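Local atomic coordinates of DUF2442 domain-containing protein (Nitrosomonas europaea, PDB entry 2AUW), a protein that is of unknown function but may bind DNA. Residues Met3-Glu15 with Val120-Arg132. Sequence-based numbering, arbitrary orientation. Where two conformers were deposited one is given.
Sequences MNEYFFPKLTAVE and VSYYRTAHKIIPR
The rings of Phe8 and His127 lie face to face, with centroids 3.6 Å apart and planes at 10°. The opposite face of the His127 imidazole is covered by the Tyr122 ring, so it is sandwiched between two aromatics. His127 belongs to the Schellman motif that ends helix 117-124: its N bonds to Tyr122 O, and Ala126, at positive phi, is the C-prime residue. The extended N-terminal arm runs past this helix end and leads into strand 11-16 of the three-stranded antiparallel sheet.

CG of Phe8 is anti to the backbone N (chi1 170°), which lays the phenyl ring over the imidazole. An alanine here would probably leave that imidazole face without its stacking partner and the His127 ring freer to turn. Next to the stack, Phe8 N donates a hydrogen bond to Thr125 O (2.9 Å). CB of Ala126 touches both Phe7 CE1 and Pro9 CD, and the Phe7 ring also meets Tyr80 edge-to-face.

At the far end of the arm, CE of Met3, a selenomethionine, sits over one face of the Arg124 guanidinium, 3.4 Å from NE. At the guanidinium edge, somewhat tilted from the plane, Asn4 O accepts a hydrogen bond from Arg124 NH1 (2.8 Å). The Glu5 carboxylate is turned nearly parallel to the guanidinium, planes 8° apart. Its OE1 lies well out of that plane, 3.2 Å from Arg124 NH2, so this salt bridge rests on charge alone. One water links the pair, donating to Glu5 OE1 and accepting from Arg124 NH2.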
HETATM    1  N   MSE B   3       2.676 -12.219  -7.443  0.50 38.62           N
HETATM    2  CA  MSE B   3       2.199 -11.162  -6.518  0.50 39.34           C
HETATM    3  C   MSE B   3       0.720 -10.864  -6.730  0.50 37.44           C
HETATM    4  O   MSE B   3       0.151 -11.193  -7.773  0.50 37.03           O
HETATM    5  CB  MSE B   3       3.059  -9.898  -6.638  0.50 39.30           C
HETATM    6  CG  MSE B   3       3.575  -9.605  -8.028  0.50 40.83           C
HETATM    7 SE   MSE B   3       5.089  -8.351  -8.044  0.60 44.37          SE
HETATM    8  CE  MSE B   3       4.360  -6.939  -6.917  0.50 42.57           C
ATOM      9  N   ASN B   4       0.094 -10.267  -5.722  0.50 35.83           N
ATOM     10  CA  ASN B   4      -1.327  -9.974  -5.791  0.50 34.44           C
ATOM     11  C   ASN B   4      -1.523  -8.765  -6.662  0.50 33.95           C
ATOM     12  O   ASN B   4      -0.580  -8.027  -6.926  0.50 33.50           O
ATOM     13  CB  ASN B   4      -1.903  -9.762  -4.393  0.50 34.23           C
ATOM     14  CG  ASN B   4      -1.919 -11.047  -3.583  0.50 33.90           C
ATOM     15  OD1 ASN B   4      -2.671 -11.961  -3.888  0.50 32.85           O
ATOM     16  ND2 ASN B   4      -1.061 -11.130  -2.574  0.50 34.05           N
ATOM     17  N   GLU B   5      -2.717  -8.552  -7.190  0.50 34.12           N
ATOM     18  CA  GLU B   5      -2.795  -7.397  -8.071  0.50 34.01           C
ATOM     19  C   GLU B   5      -3.682  -6.243  -7.596  0.50 33.22           C
ATOM     20  O   GLU B   5      -4.638  -6.416  -6.810  0.50 34.34           O
ATOM     21  CB  GLU B   5      -2.978  -7.769  -9.549  0.50 34.51           C
ATOM     22  CG  GLU B   5      -2.516  -6.649 -10.500  0.50 36.18           C
ATOM     23  CD  GLU B   5      -1.702  -7.138 -11.694  0.50 40.79           C
ATOM     24  OE1 GLU B   5      -0.756  -6.418 -12.092  0.50 42.99           O
ATOM     25  OE2 GLU B   5      -1.993  -8.227 -12.236  0.50 41.83           O
ATOM     26  N   TYR B   6      -3.258  -5.060  -8.008  1.00 31.36           N
ATOM     27  CA  TYR B   6      -3.913  -3.790  -7.726  1.00 29.24           C
ATOM     28  C   TYR B   6      -3.902  -3.098  -9.080  1.00 27.00           C
ATOM     29  O   TYR B   6      -2.868  -3.060  -9.732  1.00 26.93           O
ATOM     30  CB  TYR B   6      -3.132  -2.933  -6.721  1.00 28.42           C
ATOM     31  CG  TYR B   6      -3.794  -1.586  -6.431  1.00 27.15           C
ATOM     32  CD1 TYR B   6      -5.094  -1.531  -5.962  1.00 25.96           C
ATOM     33  CD2 TYR B   6      -3.106  -0.386  -6.620  1.00 28.10           C
ATOM     34  CE1 TYR B   6      -5.720  -0.313  -5.703  1.00 28.01           C
ATOM     35  CE2 TYR B   6      -3.721   0.854  -6.352  1.00 28.55           C
ATOM     36  CZ  TYR B   6      -5.039   0.865  -5.891  1.00 27.60           C
ATOM     37  OH  TYR B   6      -5.698   2.041  -5.607  1.00 28.35           O
ATOM     38  N   PHE B   7      -5.062  -2.606  -9.483  1.00 26.60           N
ATOM     39  CA  PHE B   7      -5.247  -1.736 -10.642  1.00 25.05           C
ATOM     40  C   PHE B   7      -5.838  -0.402 -10.163  1.00 24.38           C
ATOM     41  O   PHE B   7      -6.973  -0.302  -9.629  1.00 24.62           O
ATOM     42  CB  PHE B   7      -6.105  -2.434 -11.726  1.00 25.06           C
ATOM     43  CG  PHE B   7      -6.343  -1.598 -12.973  1.00 24.09           C
ATOM     44  CD1 PHE B   7      -5.325  -1.380 -13.906  1.00 24.07           C
ATOM     45  CD2 PHE B   7      -7.604  -1.052 -13.220  1.00 24.89           C
ATOM     46  CE1 PHE B   7      -5.558  -0.586 -15.059  1.00 21.91           C
ATOM     47  CE2 PHE B   7      -7.849  -0.272 -14.377  1.00 24.16           C
ATOM     48  CZ  PHE B   7      -6.812  -0.044 -15.297  1.00 20.91           C
ATOM     49  N   PHE B   8      -5.033   0.625 -10.317  1.00 24.56           N
ATOM     50  CA  PHE B   8      -5.352   1.932  -9.749  1.00 25.33           C
ATOM     51  C   PHE B   8      -6.589   2.597 -10.432  1.00 24.78           C
ATOM     52  O   PHE B   8      -7.563   2.920  -9.756  1.00 24.42           O
ATOM     53  CB  PHE B   8      -4.100   2.845  -9.712  1.00 25.39           C
ATOM     54  CG  PHE B   8      -4.421   4.288  -9.348  1.00 29.16           C
ATOM     55  CD1 PHE B   8      -4.625   4.652  -8.009  1.00 29.84           C
ATOM     56  CD2 PHE B   8      -4.586   5.255 -10.342  1.00 31.37           C
ATOM     57  CE1 PHE B   8      -4.967   5.976  -7.658  1.00 31.74           C
ATOM     58  CE2 PHE B   8      -4.919   6.575 -10.021  1.00 32.67           C
ATOM     59  CZ  PHE B   8      -5.106   6.946  -8.663  1.00 31.95           C
ATOM     60  N   PRO B   9      -6.592   2.736 -11.768  1.00 25.09           N
ATOM     61  CA  PRO B   9      -7.751   3.446 -12.378  1.00 24.87           C
ATOM     62  C   PRO B   9      -9.123   2.793 -12.149  1.00 24.73           C
ATOM     63  O   PRO B   9      -9.255   1.554 -12.104  1.00 23.83           O
ATOM     64  CB  PRO B   9      -7.417   3.431 -13.887  1.00 25.33           C
ATOM     65  CG  PRO B   9      -5.954   3.218 -13.942  1.00 25.26           C
ATOM     66  CD  PRO B   9      -5.641   2.296 -12.803  1.00 25.24           C
ATOM     67  N   LYS B  10     -10.149   3.625 -11.979  1.00 24.38           N
ATOM     68  CA  LYS B  10     -11.524   3.140 -11.893  1.00 24.99           C
ATOM     69  C   LYS B  10     -12.219   3.514 -13.192  1.00 23.84           C
ATOM     70  O   LYS B  10     -12.021   4.602 -13.697  1.00 23.76           O
ATOM     71  CB  LYS B  10     -12.285   3.810 -10.728  1.00 26.00           C
ATOM     72  CG  LYS B  10     -11.722   3.479  -9.347  1.00 30.88           C
ATOM     73  CD  LYS B  10     -12.154   4.549  -8.318  1.00 34.45           C
ATOM     74  CE  LYS B  10     -11.231   4.577  -7.105  1.00 38.23           C
ATOM     75  NZ  LYS B  10     -11.683   3.659  -6.011  1.00 42.15           N
ATOM     76  N   LEU B  11     -12.984   2.585 -13.733  1.00 23.34           N
ATOM     77  CA  LEU B  11     -13.800   2.836 -14.914  1.00 24.19           C
ATOM     78  C   LEU B  11     -15.046   3.572 -14.463  1.00 24.33           C
ATOM     79  O   LEU B  11     -15.882   3.020 -13.741  1.00 24.12           O
ATOM     80  CB  LEU B  11     -14.195   1.516 -15.599  1.00 24.17           C
ATOM     81  CG  LEU B  11     -15.078   1.629 -16.843  1.00 24.09           C
ATOM     82  CD1 LEU B  11     -14.372   2.481 -17.939  1.00 21.88           C
ATOM     83  CD2 LEU B  11     -15.518   0.278 -17.377  1.00 25.17           C
ATOM     84  N   THR B  12     -15.167   4.812 -14.923  1.00 24.98           N
ATOM     85  CA  THR B  12     -16.262   5.686 -14.492  1.00 25.33           C
ATOM     86  C   THR B  12     -17.332   5.946 -15.543  1.00 26.24           C
ATOM     87  O   THR B  12     -18.392   6.476 -15.201  1.00 27.19           O
ATOM     88  CB  THR B  12     -15.718   7.042 -13.977  1.00 24.93           C
ATOM     89  OG1 THR B  12     -15.023   7.727 -15.035  1.00 24.41           O
ATOM     90  CG2 THR B  12     -14.739   6.838 -12.851  1.00 25.41           C
ATOM     91  N   ALA B  13     -17.077   5.595 -16.817  1.00 26.08           N
ATOM     92  CA  ALA B  13     -18.095   5.666 -17.862  1.00 26.22           C
ATOM     93  C   ALA B  13     -17.626   4.851 -19.055  1.00 26.55           C
ATOM     94  O   ALA B  13     -16.432   4.861 -19.380  1.00 25.45           O
ATOM     95  CB  ALA B  13     -18.325   7.138 -18.315  1.00 26.72           C
ATOM     96  N   VAL B  14     -18.573   4.171 -19.691  1.00 27.24           N
ATOM     97  CA  VAL B  14     -18.326   3.522 -21.012  1.00 27.67           C
ATOM     98  C   VAL B  14     -19.470   3.846 -21.989  1.00 28.77           C
ATOM     99  O   VAL B  14     -20.649   3.816 -21.625  1.00 29.57           O
ATOM    100  CB  VAL B  14     -18.123   1.989 -20.891  1.00 26.41           C
ATOM    101  CG1 VAL B  14     -19.360   1.307 -20.331  1.00 26.16           C
ATOM    102  CG2 VAL B  14     -17.720   1.315 -22.263  1.00 26.87           C
ATOM    103  N   GLU B  15     -19.102   4.141 -23.232  0.50 28.75           N
ATOM    104  CA  GLU B  15     -20.058   4.540 -24.262  0.50 29.02           C
ATOM    105  C   GLU B  15     -19.731   3.826 -25.572  0.50 29.16           C
ATOM    106  O   GLU B  15     -18.603   3.929 -26.052  0.50 28.93           O
ATOM    107  CB  GLU B  15     -19.951   6.051 -24.469  0.50 28.94           C
ATOM    108  CG  GLU B  15     -20.634   6.583 -25.719  0.50 28.95           C
ATOM    109  CD  GLU B  15     -20.467   8.080 -25.900  0.50 29.60           C
ATOM    110  OE1 GLU B  15     -21.322   8.678 -26.587  0.50 28.67           O
ATOM    111  OE2 GLU B  15     -19.485   8.659 -25.386  0.50 30.32           O
ATOM    112  N   VAL B 120       8.422   1.117  -9.886  1.00 24.68           N
ATOM    113  CA  VAL B 120       8.022  -0.182 -10.427  1.00 24.34           C
ATOM    114  C   VAL B 120       6.550  -0.483 -10.108  1.00 24.48           C
ATOM    115  O   VAL B 120       5.786  -0.856 -10.991  1.00 24.36           O
ATOM    116  CB  VAL B 120       8.951  -1.327  -9.943  1.00 24.35           C
ATOM    117  CG1 VAL B 120       8.444  -2.713 -10.418  1.00 25.47           C
ATOM    118  CG2 VAL B 120      10.393  -1.077 -10.433  1.00 24.09           C
ATOM    119  N   SER B 121       6.174  -0.370  -8.838  1.00 24.40           N
ATOM    120  CA  SER B 121       4.784  -0.548  -8.429  1.00 24.21           C
ATOM    121  C   SER B 121       3.815   0.409  -9.153  1.00 23.25           C
ATOM    122  O   SER B 121       2.774  -0.006  -9.634  1.00 23.16           O
ATOM    123  CB  SER B 121       4.659  -0.347  -6.927  1.00 24.20           C
ATOM    124  OG  SER B 121       3.320  -0.524  -6.521  1.00 24.50           O
ATOM    125  N   TYR B 122       4.169   1.680  -9.249  1.00 23.27           N
ATOM    126  CA  TYR B 122       3.289   2.646  -9.936  1.00 24.53           C
ATOM    127  C   TYR B 122       3.001   2.264 -11.383  1.00 24.16           C
ATOM    128  O   TYR B 122       1.848   2.331 -11.827  1.00 23.21           O
ATOM    129  CB  TYR B 122       3.839   4.074  -9.834  1.00 26.87           C
ATOM    130  CG  TYR B 122       3.288   4.821  -8.617  1.00 28.83           C
ATOM    131  CD1 TYR B 122       2.552   5.998  -8.773  1.00 30.95           C
ATOM    132  CD2 TYR B 122       3.461   4.326  -7.323  1.00 31.38           C
ATOM    133  CE1 TYR B 122       2.026   6.687  -7.682  1.00 32.64           C
ATOM    134  CE2 TYR B 122       2.954   5.029  -6.199  1.00 31.98           C
ATOM    135  CZ  TYR B 122       2.235   6.204  -6.393  1.00 32.53           C
ATOM    136  OH  TYR B 122       1.717   6.911  -5.318  1.00 33.11           O
ATOM    137  N   TYR B 123       4.052   1.839 -12.078  1.00 23.77           N
ATOM    138  CA  TYR B 123       3.944   1.369 -13.468  1.00 24.64           C
ATOM    139  C   TYR B 123       3.128   0.080 -13.559  1.00 24.43           C
ATOM    140  O   TYR B 123       2.261  -0.057 -14.428  1.00 24.36           O
ATOM    141  CB  TYR B 123       5.326   1.148 -14.074  1.00 25.06           C
ATOM    142  CG  TYR B 123       6.194   2.387 -14.241  1.00 24.54           C
ATOM    143  CD1 TYR B 123       7.584   2.305 -14.098  1.00 23.39           C
ATOM    144  CD2 TYR B 123       5.639   3.641 -14.564  1.00 26.29           C
ATOM    145  CE1 TYR B 123       8.417   3.449 -14.269  1.00 24.34           C
ATOM    146  CE2 TYR B 123       6.459   4.767 -14.727  1.00 24.00           C
ATOM    147  CZ  TYR B 123       7.834   4.671 -14.569  1.00 26.20           C
ATOM    148  OH  TYR B 123       8.633   5.802 -14.714  1.00 25.59           O
ATOM    149  N   ARG B 124       3.422  -0.858 -12.658  1.00 24.55           N
ATOM    150  CA  ARG B 124       2.766  -2.161 -12.628  1.00 25.76           C
ATOM    151  C   ARG B 124       1.243  -2.026 -12.429  1.00 24.30           C
ATOM    152  O   ARG B 124       0.473  -2.807 -12.972  1.00 24.33           O
ATOM    153  CB  ARG B 124       3.355  -2.977 -11.455  1.00 25.25           C
ATOM    154  CG  ARG B 124       3.079  -4.452 -11.470  1.00 29.91           C
ATOM    155  CD  ARG B 124       3.562  -5.107 -10.174  1.00 30.21           C
ATOM    156  NE  ARG B 124       2.580  -5.046  -9.078  1.00 38.61           N
ATOM    157  CZ  ARG B 124       1.565  -5.905  -8.902  1.00 40.94           C
ATOM    158  NH1 ARG B 124       0.749  -5.757  -7.865  1.00 42.58           N
ATOM    159  NH2 ARG B 124       1.355  -6.910  -9.748  1.00 41.52           N
ATOM    160  N   THR B 125       0.841  -1.079 -11.568  1.00 23.58           N
ATOM    161  CA  THR B 125      -0.545  -0.942 -11.112  1.00 22.83           C
ATOM    162  C   THR B 125      -1.308   0.139 -11.913  1.00 22.62           C
ATOM    163  O   THR B 125      -2.436   0.468 -11.581  1.00 22.92           O
ATOM    164  CB  THR B 125      -0.584  -0.610  -9.645  1.00 23.78           C
ATOM    165  OG1 THR B 125       0.094   0.638  -9.432  1.00 26.47           O
ATOM    166  CG2 THR B 125       0.080  -1.726  -8.826  1.00 21.43           C
ATOM    167  N   ALA B 126      -0.663   0.692 -12.947  1.00 21.57           N
ATOM    168  CA  ALA B 126      -1.260   1.736 -13.828  1.00 21.10           C
ATOM    169  C   ALA B 126      -1.549   3.031 -13.059  1.00 22.60           C
ATOM    170  O   ALA B 126      -2.490   3.755 -13.381  1.00 22.94           O
ATOM    171  CB  ALA B 126      -2.536   1.213 -14.562  1.00 20.76           C
ATOM    172  N   HIS B 127      -0.753   3.278 -12.024  1.00 22.79           N
ATOM    173  CA  HIS B 127      -0.873   4.495 -11.195  1.00 24.90           C
ATOM    174  C   HIS B 127      -0.109   5.639 -11.877  1.00 25.93           C
ATOM    175  O   HIS B 127      -0.405   6.803 -11.627  1.00 27.73           O
ATOM    176  CB  HIS B 127      -0.356   4.209  -9.767  1.00 24.85           C
ATOM    177  CG  HIS B 127      -0.909   5.129  -8.696  1.00 27.55           C
ATOM    178  ND1 HIS B 127      -1.387   6.400  -8.958  1.00 31.65           N
ATOM    179  CD2 HIS B 127      -1.015   4.966  -7.351  1.00 25.53           C
ATOM    180  CE1 HIS B 127      -1.784   6.971  -7.825  1.00 30.59           C
ATOM    181  NE2 HIS B 127      -1.581   6.114  -6.836  1.00 30.08           N
ATOM    182  N   LYS B 128       0.876   5.284 -12.704  0.70 25.67           N
ATOM    183  CA  LYS B 128       1.629   6.237 -13.516  0.70 26.75           C
ATOM    184  C   LYS B 128       1.796   5.707 -14.939  0.70 26.40           C
ATOM    185  O   LYS B 128       2.080   4.522 -15.159  0.70 26.12           O
ATOM    186  CB  LYS B 128       3.011   6.509 -12.914  0.70 26.82           C
ATOM    187  CG  LYS B 128       2.965   7.320 -11.657  0.70 30.28           C
ATOM    188  CD  LYS B 128       4.324   7.922 -11.303  0.70 33.65           C
ATOM    189  CE  LYS B 128       4.155   9.047 -10.280  0.70 34.87           C
ATOM    190  NZ  LYS B 128       5.456   9.402  -9.615  0.70 37.91           N
ATOM    191  N   ILE B 129       1.644   6.581 -15.920  1.00 26.36           N
ATOM    192  CA  ILE B 129       1.868   6.119 -17.298  1.00 26.90           C
ATOM    193  C   ILE B 129       3.339   5.773 -17.493  1.00 25.54           C
ATOM    194  O   ILE B 129       4.236   6.405 -16.921  1.00 26.00           O
ATOM    195  CB  ILE B 129       1.342   7.099 -18.390  1.00 28.28           C
ATOM    196  CG1 ILE B 129       2.293   8.259 -18.569  1.00 29.92           C
ATOM    197  CG2 ILE B 129      -0.093   7.543 -18.152  1.00 29.57           C
ATOM    198  CD1 ILE B 129       3.227   7.977 -19.716  1.00 35.18           C
ATOM    199  N   ILE B 130       3.587   4.747 -18.284  1.00 24.61           N
ATOM    200  CA  ILE B 130       4.933   4.218 -18.465  1.00 24.64           C
ATOM    201  C   ILE B 130       5.636   4.913 -19.644  1.00 24.32           C
ATOM    202  O   ILE B 130       5.178   4.794 -20.806  1.00 24.42           O
ATOM    203  CB  ILE B 130       4.881   2.693 -18.666  1.00 24.24           C
ATOM    204  CG1 ILE B 130       4.169   2.022 -17.477  1.00 23.07           C
ATOM    205  CG2 ILE B 130       6.303   2.136 -18.861  1.00 26.27           C
ATOM    206  CD1 ILE B 130       3.894   0.518 -17.668  1.00 24.61           C
ATOM    207  N   PRO B 131       6.727   5.654 -19.355  1.00 24.93           N
ATOM    208  CA  PRO B 131       7.387   6.328 -20.475  1.00 25.59           C
ATOM    209  C   PRO B 131       8.043   5.330 -21.460  1.00 25.38           C
ATOM    210  O   PRO B 131       8.449   4.211 -21.077  1.00 24.01           O
ATOM    211  CB  PRO B 131       8.441   7.210 -19.810  1.00 25.81           C
ATOM    212  CG  PRO B 131       8.202   7.149 -18.302  1.00 26.85           C
ATOM    213  CD  PRO B 131       7.394   5.910 -18.060  1.00 24.83           C
ATOM    214  N   ARG B 132       8.123   5.745 -22.725  1.00 25.59           N
ATOM    215  CA  ARG B 132       8.855   5.000 -23.758  1.00 26.74           C
ATOM    216  C   ARG B 132      10.260   4.587 -23.268  1.00 26.76           C
ATOM    217  O   ARG B 132      10.659   3.449 -23.439  1.00 25.25           O
ATOM    218  CB  ARG B 132       8.911   5.854 -25.046  1.00 27.58           C
ATOM    219  CG  ARG B 132       9.970   5.454 -26.084  1.00 29.13           C
ATOM    220  CD  ARG B 132       9.977   6.415 -27.284  1.00 29.19           C
ATOM    221  NE  ARG B 132      10.901   5.897 -28.284  1.00 32.10           N
ATOM    222  CZ  ARG B 132      10.548   5.192 -29.350  1.00 34.52           C
ATOM    223  NH1 ARG B 132       9.261   4.932 -29.599  1.00 34.23           N
ATOM    224  NH2 ARG B 132      11.490   4.749 -30.178  1.00 34.12           N
TER
HETATM  225  O   HOH W   1       1.900  -7.283 -12.498  1.00 43.61           O
HETATM  226  O   HOH W   2      -2.422  -4.226 -12.533  1.00 49.94           O